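Local atomic coordinates of Poly(A) ribonuclease pop2 (Schizosaccharomyces pombe, PDB entry 2P51), a protein that removes poly(A) tails from mRNA as the catalytic 3'-exoribonuclease of the CCR4-NOT complex, releasing 5'-AMP with the help of divalent metal ions. Residues V48-E53 and I86-A91. Numbering follows the deposited sequence.
With MG (magnesium ion), chain C; MG (magnesium ion), chain B.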
# COMPACT_ATOMS: atom_id res chain seq x y z
N VAL A 48 -7.81 2.43 -6.83
CA VAL A 48 -7.44 2.22 -5.43
C VAL A 48 -5.98 2.57 -5.20
O VAL A 48 -5.13 1.91 -5.85
CB VAL A 48 -7.65 0.76 -5.05
CG1 VAL A 48 -7.24 0.54 -3.58
CG2 VAL A 48 -9.09 0.28 -5.28
N SER A 49 -5.67 3.52 -4.33
CA SER A 49 -4.27 3.88 -4.02
C SER A 49 -3.91 3.25 -2.69
O SER A 49 -4.79 3.29 -1.79
CB SER A 49 -4.06 5.41 -3.98
OG SER A 49 -4.38 5.91 -5.30
N MET A 50 -2.68 2.72 -2.57
CA MET A 50 -2.38 1.89 -1.40
C MET A 50 -1.01 2.20 -0.85
O MET A 50 -0.07 2.53 -1.60
CB MET A 50 -2.49 0.40 -1.80
CG MET A 50 -2.16 -0.63 -0.75
SD MET A 50 -0.38 -1.01 -0.65
CE MET A 50 -0.24 -2.06 -2.12
N ASP A 51 -0.96 2.04 0.48
CA ASP A 51 0.30 2.06 1.21
C ASP A 51 0.23 1.08 2.38
O ASP A 51 -0.93 0.73 2.75
CB ASP A 51 0.65 3.46 1.77
CG ASP A 51 2.06 3.54 2.35
OD1 ASP A 51 2.96 2.85 1.81
OD2 ASP A 51 2.20 4.30 3.33
N THR A 52 1.37 0.68 2.95
CA THR A 52 1.30 -0.13 4.16
C THR A 52 2.32 0.40 5.17
O THR A 52 3.28 1.07 4.80
CB THR A 52 1.62 -1.63 3.97
OG1 THR A 52 3.02 -1.80 3.77
CG2 THR A 52 0.84 -2.22 2.77
N GLU A 53 2.10 0.15 6.46
CA GLU A 53 3.14 0.38 7.44
C GLU A 53 3.50 -1.00 8.04
O GLU A 53 2.62 -1.87 8.22
CB GLU A 53 2.72 1.34 8.55
CG GLU A 53 2.21 2.70 8.10
CD GLU A 53 3.18 3.49 7.27
OE1 GLU A 53 4.40 3.45 7.50
OE2 GLU A 53 2.71 4.19 6.33
N ILE A 86 1.41 -3.82 9.98
CA ILE A 86 0.82 -2.97 11.03
C ILE A 86 -0.34 -2.16 10.48
O ILE A 86 -1.37 -2.02 11.20
CB ILE A 86 1.93 -2.09 11.68
CG1 ILE A 86 2.92 -2.96 12.48
CG2 ILE A 86 1.35 -1.01 12.58
CD1 ILE A 86 4.20 -2.25 12.93
N GLN A 87 -0.27 -1.63 9.28
CA GLN A 87 -1.40 -0.91 8.75
C GLN A 87 -1.46 -1.09 7.22
O GLN A 87 -0.41 -1.20 6.58
CB GLN A 87 -1.37 0.63 8.89
CG GLN A 87 -1.62 1.21 10.24
CD GLN A 87 -1.56 2.72 10.26
OE1 GLN A 87 -0.70 3.31 9.55
NE2 GLN A 87 -2.37 3.35 11.07
N ILE A 88 -2.65 -1.07 6.66
CA ILE A 88 -2.83 -0.94 5.21
C ILE A 88 -3.73 0.26 4.96
O ILE A 88 -4.77 0.35 5.61
CB ILE A 88 -3.46 -2.17 4.54
CG1 ILE A 88 -2.57 -3.41 4.67
CG2 ILE A 88 -3.82 -1.88 3.08
CD1 ILE A 88 -3.13 -4.73 4.21
N GLY A 89 -3.36 1.11 4.03
CA GLY A 89 -4.19 2.27 3.64
C GLY A 89 -4.76 2.07 2.25
O GLY A 89 -3.98 1.69 1.35
N LEU A 90 -6.08 2.24 2.10
CA LEU A 90 -6.70 2.15 0.80
C LEU A 90 -7.52 3.44 0.54
O LEU A 90 -8.46 3.70 1.27
CB LEU A 90 -7.63 0.94 0.70
CG LEU A 90 -7.08 -0.45 0.94
CD1 LEU A 90 -8.17 -1.51 0.83
CD2 LEU A 90 -5.93 -0.75 -0.03
N ALA A 91 -7.15 4.18 -0.50
CA ALA A 91 -7.81 5.41 -0.87
C ALA A 91 -8.48 5.21 -2.23
O ALA A 91 -7.81 4.95 -3.23
CB ALA A 91 -6.80 6.56 -0.91
MG MG C . 3.65 5.02 4.64
MG MG B . 4.78 2.66 0.89
O HOH W 1 -7.28 6.30 -5.47
O HOH W 2 5.63 1.52 2.40
O HOH W 3 4.80 3.24 4.40
O HOH W 4 4.24 3.78 -0.75
O HOH W 5 5.41 4.28 1.89
O HOH W 6 6.62 2.52 -0.17
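A classic beta bulge sets two residues, Ile86 and Gln87, opposite the single Glu53, whose O accepts two backbone hydrogen bonds, from Ile86 N at 2.9 Å and from Gln87 N at 3.1 Å, both reaching it from one face of its carbonyl plane. Beyond the bulge the strands run antiparallel in regular register: Asp51 pairs with Gly89 and Ser49 with Ala91, and the bond from Gly89 N to Asp51 O (2.8 Å) is straight. Gly89 has no side chain on the face that carries the Asp51 carboxylate. Farther along, a water donates to Ala91 O and also hydrogen-bonds Ser49 OG. With CG anti to the backbone N (chi1 -172°), the Asp51 carboxylate is carried out to two magnesium ions and bridges them, OD1 binding one at 2.0 Å and OD2 the other at 2.1 Å. Glu53 has a longer chain, bent at chi2 (-58°), which brings OE2 to within 2.1 Å of the ion held by Asp51 OD2. Alongside it, Gln87 lays OE1 3.3 Å from Glu53 CG; its amide is fixed by Ala238 N, Asn109 and Gln237. The face bearing Met50, Thr52, Ile88 and Leu90 is mainly apolar: Leu90 CD2 meets Met50 CG at 3.8 Å and also touches Val48 CG1, while Thr52 and Ile88 lie side by side against Leu176 of helix 170-181. Thr52 OG1 hydrogen-bonds Asp172, a ligand of one magnesium, and probably helps to orient it. With Asp172 and Asp241, the Asp-X-Glu pair on this central strand forms the two-metal active site of the DEDD nuclease fold.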